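Long-range contact in Glyoxalase/bleomycin resistance protein/dioxygenase (Vibrio splendidus, PDB 2RK9), which is of unknown specific function but, as a member of the glyoxalase/bleomycin resistance protein/dioxygenase superfamily, may act as a metal-dependent enzyme or a resistance protein: residues L27-F40 / L43-G54. The protein carries 1 engineered substitution. Numbering follows the deposited sequence.
Sequences LGFEVKYERPDEEF and LTLDGVDVMLEG
E30 and T44 pair through both backbone bonds of an antiparallel hydrogen-bonded site: E30 N gives to T44 O at 2.9 Å and nearly straight (167°), while the return bond from T44 N to E30 O is more bent. At the far end of the contact G54 N reaches E39 O at 2.9 Å, tying G54 to the G1 beta bulge that E39 and F40 form opposite R35. Waters extend the polar contacts along the seam, one of them linking E30 OE1 to D46 N. Two more each bind K32 NZ and the carboxylate of D49, one at OD1 and one at OD2, so this pair, with K32 NZ 4.5 Å from D49 OD2, interacts through solvent rather than as a direct salt bridge. D49 OD1 also takes the hydroxyl of T44, and D49 OD2 is hydrogen-bonded to Y42 OH. A fourth water donates to both E38 OE1 and E53 OE2, bridging two carboxylates beside R35, which forms a salt bridge with E38. Packing centres on the F29 and F40 rings. L45 lays CB over the face of the F29 ring, 3.7 Å from its centroid and almost on the normal, a CH-pi contact. Its CG stands anti to the backbone N (chi1 -174°), and from there CD1 extends to F29 CD1 and the carbonyl oxygens of L27 and G28. V50 CG1 meets the same ring obliquely at F29 CE2, 3.6 Å away, and W79 of the second subunit also meets this ring. Farther along, the F40 ring turns its edge to SE of selenomethionine M51, 3.7 Å from F40 CE1, a Met-aromatic contact, with R35 NH2 over one face. Strands 30-35, 40-45 and 48-53 thus form an antiparallel meander at one edge of this chain's sheet, following helix 16-26 in the beta-alpha-beta-beta-beta module characteristic of the vicinal oxygen chelate fold.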
ATOM      1  N   LEU B  27      17.476   2.338   0.898  1.00  9.14           N
ATOM      2  CA  LEU B  27      16.775   1.316   0.122  1.00  8.02           C
ATOM      3  C   LEU B  27      17.094   1.263  -1.369  1.00  8.92           C
ATOM      4  O   LEU B  27      16.749   0.298  -2.049  1.00  8.78           O
ATOM      5  CB  LEU B  27      15.264   1.465   0.330  1.00  8.94           C
ATOM      6  CG  LEU B  27      14.783   1.363   1.783  1.00  8.92           C
ATOM      7  CD1 LEU B  27      13.266   1.475   1.835  1.00  8.98           C
ATOM      8  CD2 LEU B  27      15.230   0.034   2.381  1.00 10.16           C
ATOM      9  N   GLY B  28      17.742   2.300  -1.883  1.00  8.47           N
ATOM     10  CA  GLY B  28      18.104   2.308  -3.289  1.00  8.66           C
ATOM     11  C   GLY B  28      17.009   2.688  -4.266  1.00  8.39           C
ATOM     12  O   GLY B  28      17.102   2.364  -5.447  1.00  9.93           O
ATOM     13  N   PHE B  29      15.964   3.359  -3.793  1.00  8.40           N
ATOM     14  CA  PHE B  29      14.896   3.778  -4.691  1.00  7.87           C
ATOM     15  C   PHE B  29      15.425   4.898  -5.574  1.00  7.80           C
ATOM     16  O   PHE B  29      16.451   5.504  -5.267  1.00  9.03           O
ATOM     17  CB  PHE B  29      13.685   4.301  -3.911  1.00  8.19           C
ATOM     18  CG  PHE B  29      12.810   3.226  -3.342  1.00  8.14           C
ATOM     19  CD1 PHE B  29      13.325   2.280  -2.464  1.00  9.61           C
ATOM     20  CD2 PHE B  29      11.462   3.173  -3.671  1.00  8.39           C
ATOM     21  CE1 PHE B  29      12.504   1.292  -1.920  1.00 10.00           C
ATOM     22  CE2 PHE B  29      10.632   2.195  -3.136  1.00  8.66           C
ATOM     23  CZ  PHE B  29      11.153   1.253  -2.258  1.00  9.47           C
ATOM     24  N   GLU B  30      14.717   5.157  -6.667  1.00  7.52           N
ATOM     25  CA  GLU B  30      15.079   6.220  -7.601  1.00 11.45           C
ATOM     26  C   GLU B  30      13.922   7.210  -7.658  1.00 11.14           C
ATOM     27  O   GLU B  30      12.763   6.809  -7.717  1.00 11.84           O
ATOM     28  CB  GLU B  30      15.304   5.653  -9.002  1.00 14.10           C
ATOM     29  CG  GLU B  30      16.185   4.423  -9.053  1.00 22.18           C
ATOM     30  CD  GLU B  30      16.447   3.943 -10.474  1.00 24.92           C
ATOM     31  OE1 GLU B  30      15.482   3.562 -11.189  1.00 26.80           O
ATOM     32  OE2 GLU B  30      17.629   3.946 -10.874  1.00 28.45           O
ATOM     33  N   VAL B  31      14.238   8.500  -7.628  1.00 10.78           N
ATOM     34  CA  VAL B  31      13.202   9.520  -7.718  1.00 10.27           C
ATOM     35  C   VAL B  31      12.838   9.575  -9.200  1.00 10.76           C
ATOM     36  O   VAL B  31      13.714   9.772 -10.035  1.00 12.12           O
ATOM     37  CB  VAL B  31      13.721  10.917  -7.295  1.00 10.90           C
ATOM     38  CG1 VAL B  31      12.596  11.930  -7.349  1.00 12.33           C
ATOM     39  CG2 VAL B  31      14.296  10.857  -5.904  1.00 11.83           C
ATOM     40  N   LYS B  32      11.565   9.369  -9.523  1.00 10.85           N
ATOM     41  CA  LYS B  32      11.132   9.430 -10.910  1.00 12.36           C
ATOM     42  C   LYS B  32      10.794  10.887 -11.222  1.00 12.24           C
ATOM     43  O   LYS B  32      11.155  11.407 -12.276  1.00 12.81           O
ATOM     44  CB  LYS B  32       9.914   8.535 -11.146  1.00 14.83           C
ATOM     45  CG  LYS B  32       9.339   8.689 -12.535  1.00 18.89           C
ATOM     46  CD  LYS B  32       8.270   7.662 -12.840  1.00 22.94           C
ATOM     47  CE  LYS B  32       8.838   6.484 -13.612  1.00 24.64           C
ATOM     48  NZ  LYS B  32       7.796   5.446 -13.831  1.00 25.27           N
ATOM     49  N   TYR B  33      10.108  11.549 -10.297  1.00 10.61           N
ATOM     50  CA  TYR B  33       9.781  12.961 -10.470  1.00 11.08           C
ATOM     51  C   TYR B  33       9.296  13.543  -9.154  1.00 11.72           C
ATOM     52  O   TYR B  33       9.001  12.800  -8.213  1.00 10.08           O
ATOM     53  CB  TYR B  33       8.747  13.169 -11.597  1.00 10.91           C
ATOM     54  CG  TYR B  33       7.381  12.558 -11.375  1.00 11.50           C
ATOM     55  CD1 TYR B  33       6.341  13.308 -10.823  1.00 12.38           C
ATOM     56  CD2 TYR B  33       7.113  11.236 -11.745  1.00 12.53           C
ATOM     57  CE1 TYR B  33       5.068  12.760 -10.649  1.00 12.99           C
ATOM     58  CE2 TYR B  33       5.843  10.685 -11.570  1.00 13.42           C
ATOM     59  CZ  TYR B  33       4.829  11.454 -11.024  1.00 12.93           C
ATOM     60  OH  TYR B  33       3.573  10.918 -10.849  1.00 16.37           O
ATOM     61  N   GLU B  34       9.235  14.873  -9.080  1.00 11.81           N
ATOM     62  CA  GLU B  34       8.805  15.547  -7.855  1.00 12.28           C
ATOM     63  C   GLU B  34       7.934  16.766  -8.125  1.00 12.76           C
ATOM     64  O   GLU B  34       7.708  17.171  -9.268  1.00 10.14           O
ATOM     65  CB  GLU B  34      10.006  16.065  -7.049  1.00 15.64           C
ATOM     66  CG  GLU B  34      11.247  15.212  -6.967  1.00 20.48           C
ATOM     67  CD  GLU B  34      12.400  15.990  -6.333  1.00 21.54           C
ATOM     68  OE1 GLU B  34      13.566  15.603  -6.524  1.00 24.94           O
ATOM     69  OE2 GLU B  34      12.134  16.995  -5.636  1.00 23.63           O
ATOM     70  N   ARG B  35       7.454  17.339  -7.026  1.00 11.27           N
ATOM     71  CA  ARG B  35       6.673  18.572  -7.024  1.00 11.31           C
ATOM     72  C   ARG B  35       7.134  19.221  -5.720  1.00 11.15           C
ATOM     73  O   ARG B  35       6.435  19.166  -4.707  1.00 11.55           O
ATOM     74  CB  ARG B  35       5.167  18.304  -6.986  1.00 11.40           C
ATOM     75  CG  ARG B  35       4.580  17.814  -8.308  1.00 12.85           C
ATOM     76  CD  ARG B  35       3.069  18.016  -8.346  1.00 14.07           C
ATOM     77  NE  ARG B  35       2.334  17.117  -7.468  1.00 15.28           N
ATOM     78  CZ  ARG B  35       2.032  15.858  -7.771  1.00 15.45           C
ATOM     79  NH1 ARG B  35       2.408  15.343  -8.936  1.00 15.16           N
ATOM     80  NH2 ARG B  35       1.330  15.120  -6.917  1.00 15.18           N
ATOM     81  N   PRO B  36       8.338  19.826  -5.734  1.00 11.34           N
ATOM     82  CA  PRO B  36       8.968  20.494  -4.590  1.00 11.57           C
ATOM     83  C   PRO B  36       8.082  21.392  -3.730  1.00 12.73           C
ATOM     84  O   PRO B  36       8.031  21.213  -2.510  1.00 12.00           O
ATOM     85  CB  PRO B  36      10.129  21.251  -5.232  1.00 13.68           C
ATOM     86  CG  PRO B  36      10.523  20.352  -6.343  1.00 12.03           C
ATOM     87  CD  PRO B  36       9.186  19.963  -6.934  1.00 10.23           C
ATOM     88  N   ASP B  37       7.378  22.346  -4.338  1.00 13.78           N
ATOM     89  CA  ASP B  37       6.529  23.240  -3.544  1.00 15.06           C
ATOM     90  C   ASP B  37       5.368  22.531  -2.843  1.00 15.09           C
ATOM     91  O   ASP B  37       4.638  23.141  -2.060  1.00 14.58           O
ATOM     92  CB  ASP B  37       6.007  24.430  -4.387  1.00 17.75           C
ATOM     93  CG  ASP B  37       5.243  24.001  -5.636  1.00 21.06           C
ATOM     94  OD1 ASP B  37       4.715  22.867  -5.667  1.00 23.74           O
ATOM     95  OD2 ASP B  37       5.155  24.809  -6.595  1.00 22.01           O
ATOM     96  N   GLU B  38       5.215  21.239  -3.110  1.00 14.74           N
ATOM     97  CA  GLU B  38       4.153  20.455  -2.491  1.00 14.34           C
ATOM     98  C   GLU B  38       4.763  19.388  -1.598  1.00 11.74           C
ATOM     99  O   GLU B  38       4.046  18.629  -0.960  1.00 11.93           O
ATOM    100  CB  GLU B  38       3.298  19.772  -3.564  1.00 16.61           C
ATOM    101  CG  GLU B  38       2.179  20.625  -4.161  1.00 19.24           C
ATOM    102  CD  GLU B  38       1.521  19.986  -5.383  1.00 21.95           C
ATOM    103  OE1 GLU B  38       1.296  18.763  -5.383  1.00 21.91           O
ATOM    104  OE2 GLU B  38       1.197  20.708  -6.349  1.00 23.81           O
ATOM    105  N   GLU B  39       6.092  19.344  -1.547  1.00 11.02           N
ATOM    106  CA  GLU B  39       6.788  18.335  -0.752  1.00 10.01           C
ATOM    107  C   GLU B  39       6.359  16.948  -1.217  1.00  9.81           C
ATOM    108  O   GLU B  39       6.192  16.031  -0.412  1.00  8.71           O
ATOM    109  CB  GLU B  39       6.477  18.510   0.738  1.00 12.54           C
ATOM    110  CG  GLU B  39       7.108  19.748   1.368  1.00 15.05           C
ATOM    111  CD  GLU B  39       6.758  19.891   2.836  1.00 19.95           C
ATOM    112  OE1 GLU B  39       7.070  18.965   3.615  1.00 18.08           O
ATOM    113  OE2 GLU B  39       6.161  20.929   3.216  1.00 25.03           O
ATOM    114  N   PHE B  40       6.188  16.810  -2.527  1.00  8.83           N
ATOM    115  CA  PHE B  40       5.767  15.552  -3.130  1.00  7.79           C
ATOM    116  C   PHE B  40       6.913  14.906  -3.904  1.00  8.43           C
ATOM    117  O   PHE B  40       7.629  15.577  -4.648  1.00  9.51           O
ATOM    118  CB  PHE B  40       4.600  15.806  -4.078  1.00  8.95           C
ATOM    119  CG  PHE B  40       4.151  14.591  -4.841  1.00  7.66           C
ATOM    120  CD1 PHE B  40       3.277  13.676  -4.267  1.00  8.25           C
ATOM    121  CD2 PHE B  40       4.598  14.367  -6.140  1.00  8.58           C
ATOM    122  CE1 PHE B  40       2.852  12.562  -4.978  1.00  8.97           C
ATOM    123  CE2 PHE B  40       4.177  13.253  -6.860  1.00  9.53           C
ATOM    124  CZ  PHE B  40       3.304  12.349  -6.277  1.00 10.07           C
ATOM    125  N   LEU B  43       8.670   7.896  -6.200  1.00  7.63           N
ATOM    126  CA  LEU B  43       9.814   6.999  -6.331  1.00  8.33           C
ATOM    127  C   LEU B  43       9.460   5.618  -6.867  1.00  8.62           C
ATOM    128  O   LEU B  43       8.291   5.243  -6.959  1.00  8.07           O
ATOM    129  CB  LEU B  43      10.532   6.852  -4.988  1.00  9.81           C
ATOM    130  CG  LEU B  43      10.954   8.167  -4.323  1.00 10.23           C
ATOM    131  CD1 LEU B  43       9.817   8.675  -3.462  1.00 11.74           C
ATOM    132  CD2 LEU B  43      12.197   7.948  -3.472  1.00 12.16           C
ATOM    133  N   THR B  44      10.491   4.871  -7.230  1.00  8.43           N
ATOM    134  CA  THR B  44      10.308   3.527  -7.754  1.00  8.02           C
ATOM    135  C   THR B  44      11.541   2.695  -7.436  1.00  7.30           C
ATOM    136  O   THR B  44      12.648   3.219  -7.303  1.00  7.74           O
ATOM    137  CB  THR B  44      10.096   3.542  -9.290  1.00  9.85           C
ATOM    138  OG1 THR B  44       9.770   2.223  -9.754  1.00 11.70           O
ATOM    139  CG2 THR B  44      11.352   4.016  -9.987  1.00 11.60           C
ATOM    140  N   LEU B  45      11.319   1.397  -7.288  1.00  8.86           N
ATOM    141  CA  LEU B  45      12.388   0.447  -7.033  1.00 10.44           C
ATOM    142  C   LEU B  45      12.117  -0.651  -8.046  1.00  9.82           C
ATOM    143  O   LEU B  45      11.254  -1.499  -7.837  1.00  9.62           O
ATOM    144  CB  LEU B  45      12.317  -0.123  -5.612  1.00 11.16           C
ATOM    145  CG  LEU B  45      13.497  -1.026  -5.214  1.00 13.46           C
ATOM    146  CD1 LEU B  45      14.710  -0.162  -4.902  1.00 14.71           C
ATOM    147  CD2 LEU B  45      13.168  -1.836  -3.984  1.00 12.88           C
ATOM    148  N   ASP B  46      12.835  -0.597  -9.164  1.00 10.46           N
ATOM    149  CA  ASP B  46      12.675  -1.572 -10.229  1.00 10.94           C
ATOM    150  C   ASP B  46      11.244  -1.744 -10.735  1.00 11.57           C
ATOM    151  O   ASP B  46      10.795  -2.856 -11.004  1.00 11.36           O
ATOM    152  CB  ASP B  46      13.239  -2.923  -9.790  1.00 13.91           C
ATOM    153  CG  ASP B  46      14.722  -2.856  -9.497  1.00 14.50           C
ATOM    154  OD1 ASP B  46      15.460  -2.271 -10.314  1.00 18.02           O
ATOM    155  OD2 ASP B  46      15.154  -3.381  -8.455  1.00 16.83           O
ATOM    156  N   GLY B  47      10.519  -0.639 -10.870  1.00 11.23           N
ATOM    157  CA  GLY B  47       9.164  -0.728 -11.383  1.00 11.48           C
ATOM    158  C   GLY B  47       8.039  -0.699 -10.369  1.00 10.21           C
ATOM    159  O   GLY B  47       6.879  -0.544 -10.739  1.00 13.22           O
ATOM    160  N   VAL B  48       8.369  -0.872  -9.094  1.00  8.26           N
ATOM    161  CA  VAL B  48       7.370  -0.832  -8.038  1.00  6.86           C
ATOM    162  C   VAL B  48       7.422   0.592  -7.492  1.00  5.94           C
ATOM    163  O   VAL B  48       8.451   1.033  -6.995  1.00  6.44           O
ATOM    164  CB  VAL B  48       7.693  -1.850  -6.934  1.00  6.10           C
ATOM    165  CG1 VAL B  48       6.512  -1.964  -5.985  1.00  5.88           C
ATOM    166  CG2 VAL B  48       7.995  -3.204  -7.557  1.00  9.44           C
ATOM    167  N   ASP B  49       6.303   1.303  -7.591  1.00  7.32           N
ATOM    168  CA  ASP B  49       6.253   2.700  -7.176  1.00  7.54           C
ATOM    169  C   ASP B  49       5.669   3.024  -5.796  1.00  6.59           C
ATOM    170  O   ASP B  49       4.843   2.286  -5.260  1.00  6.94           O
ATOM    171  CB  ASP B  49       5.484   3.518  -8.223  1.00  8.53           C
ATOM    172  CG  ASP B  49       6.000   3.310  -9.639  1.00 10.66           C
ATOM    173  OD1 ASP B  49       7.173   2.913  -9.815  1.00 12.37           O
ATOM    174  OD2 ASP B  49       5.228   3.575 -10.585  1.00 12.56           O
ATOM    175  N   VAL B  50       6.115   4.152  -5.248  1.00  6.34           N
ATOM    176  CA  VAL B  50       5.646   4.657  -3.964  1.00  6.54           C
ATOM    177  C   VAL B  50       5.713   6.185  -4.007  1.00  7.02           C
ATOM    178  O   VAL B  50       6.597   6.759  -4.647  1.00  7.01           O
ATOM    179  CB  VAL B  50       6.527   4.165  -2.774  1.00  8.49           C
ATOM    180  CG1 VAL B  50       7.946   4.643  -2.940  1.00 10.05           C
ATOM    181  CG2 VAL B  50       5.979   4.699  -1.441  1.00 10.01           C
HETATM  182  N   MSE B  51       4.762   6.830  -3.340  1.00  6.49           N
HETATM  183  CA  MSE B  51       4.728   8.283  -3.270  1.00  8.21           C
HETATM  184  C   MSE B  51       4.956   8.767  -1.840  1.00  6.88           C
HETATM  185  O   MSE B  51       4.394   8.221  -0.891  1.00  6.93           O
HETATM  186  CB  MSE B  51       3.383   8.821  -3.750  1.00 10.21           C
HETATM  187  CG  MSE B  51       3.137   8.661  -5.222  1.00 12.99           C
HETATM  188 SE   MSE B  51       1.366   9.277  -5.658  1.00 18.75          SE
HETATM  189  CE  MSE B  51       0.444   7.576  -5.530  1.00 14.65           C
ATOM    190  N   LEU B  52       5.790   9.792  -1.700  1.00  5.89           N
ATOM    191  CA  LEU B  52       6.060  10.379  -0.393  1.00  7.32           C
ATOM    192  C   LEU B  52       5.497  11.798  -0.403  1.00  8.14           C
ATOM    193  O   LEU B  52       5.662  12.535  -1.372  1.00  7.41           O
ATOM    194  CB  LEU B  52       7.564  10.429  -0.107  1.00  7.49           C
ATOM    195  CG  LEU B  52       8.310   9.095  -0.109  1.00  8.03           C
ATOM    196  CD1 LEU B  52       9.778   9.343   0.245  1.00  9.42           C
ATOM    197  CD2 LEU B  52       7.668   8.117   0.880  1.00  8.61           C
ATOM    198  N   GLU B  53       4.821  12.169   0.674  1.00  8.06           N
ATOM    199  CA  GLU B  53       4.249  13.503   0.771  1.00 10.43           C
ATOM    200  C   GLU B  53       4.504  14.089   2.152  1.00 10.36           C
ATOM    201  O   GLU B  53       4.096  13.517   3.158  1.00  8.64           O
ATOM    202  CB  GLU B  53       2.748  13.451   0.497  1.00 14.31           C
ATOM    203  CG  GLU B  53       2.116  14.812   0.513  1.00 19.30           C
ATOM    204  CD  GLU B  53       1.410  15.138  -0.788  1.00 23.93           C
ATOM    205  OE1 GLU B  53       0.269  14.669  -0.965  1.00 28.08           O
ATOM    206  OE2 GLU B  53       1.999  15.848  -1.632  1.00 23.36           O
ATOM    207  N   GLY B  54       5.187  15.233   2.188  1.00 10.35           N
ATOM    208  CA  GLY B  54       5.486  15.878   3.455  1.00 11.75           C
ATOM    209  C   GLY B  54       4.332  16.730   3.958  1.00 15.14           C
ATOM    210  O   GLY B  54       4.455  17.386   4.998  1.00 18.57           O
TER
HETATM  211  O   HOH W   1      14.666   1.513  -9.609  1.00 19.08           O
HETATM  212  O   HOH W   2       7.686   2.913 -12.648  1.00 25.32           O
HETATM  213  O   HOH W   3       5.197   4.590 -13.032  1.00 32.09           O
HETATM  214  O   HOH W   4       0.762  16.511  -3.954  1.00 27.15           O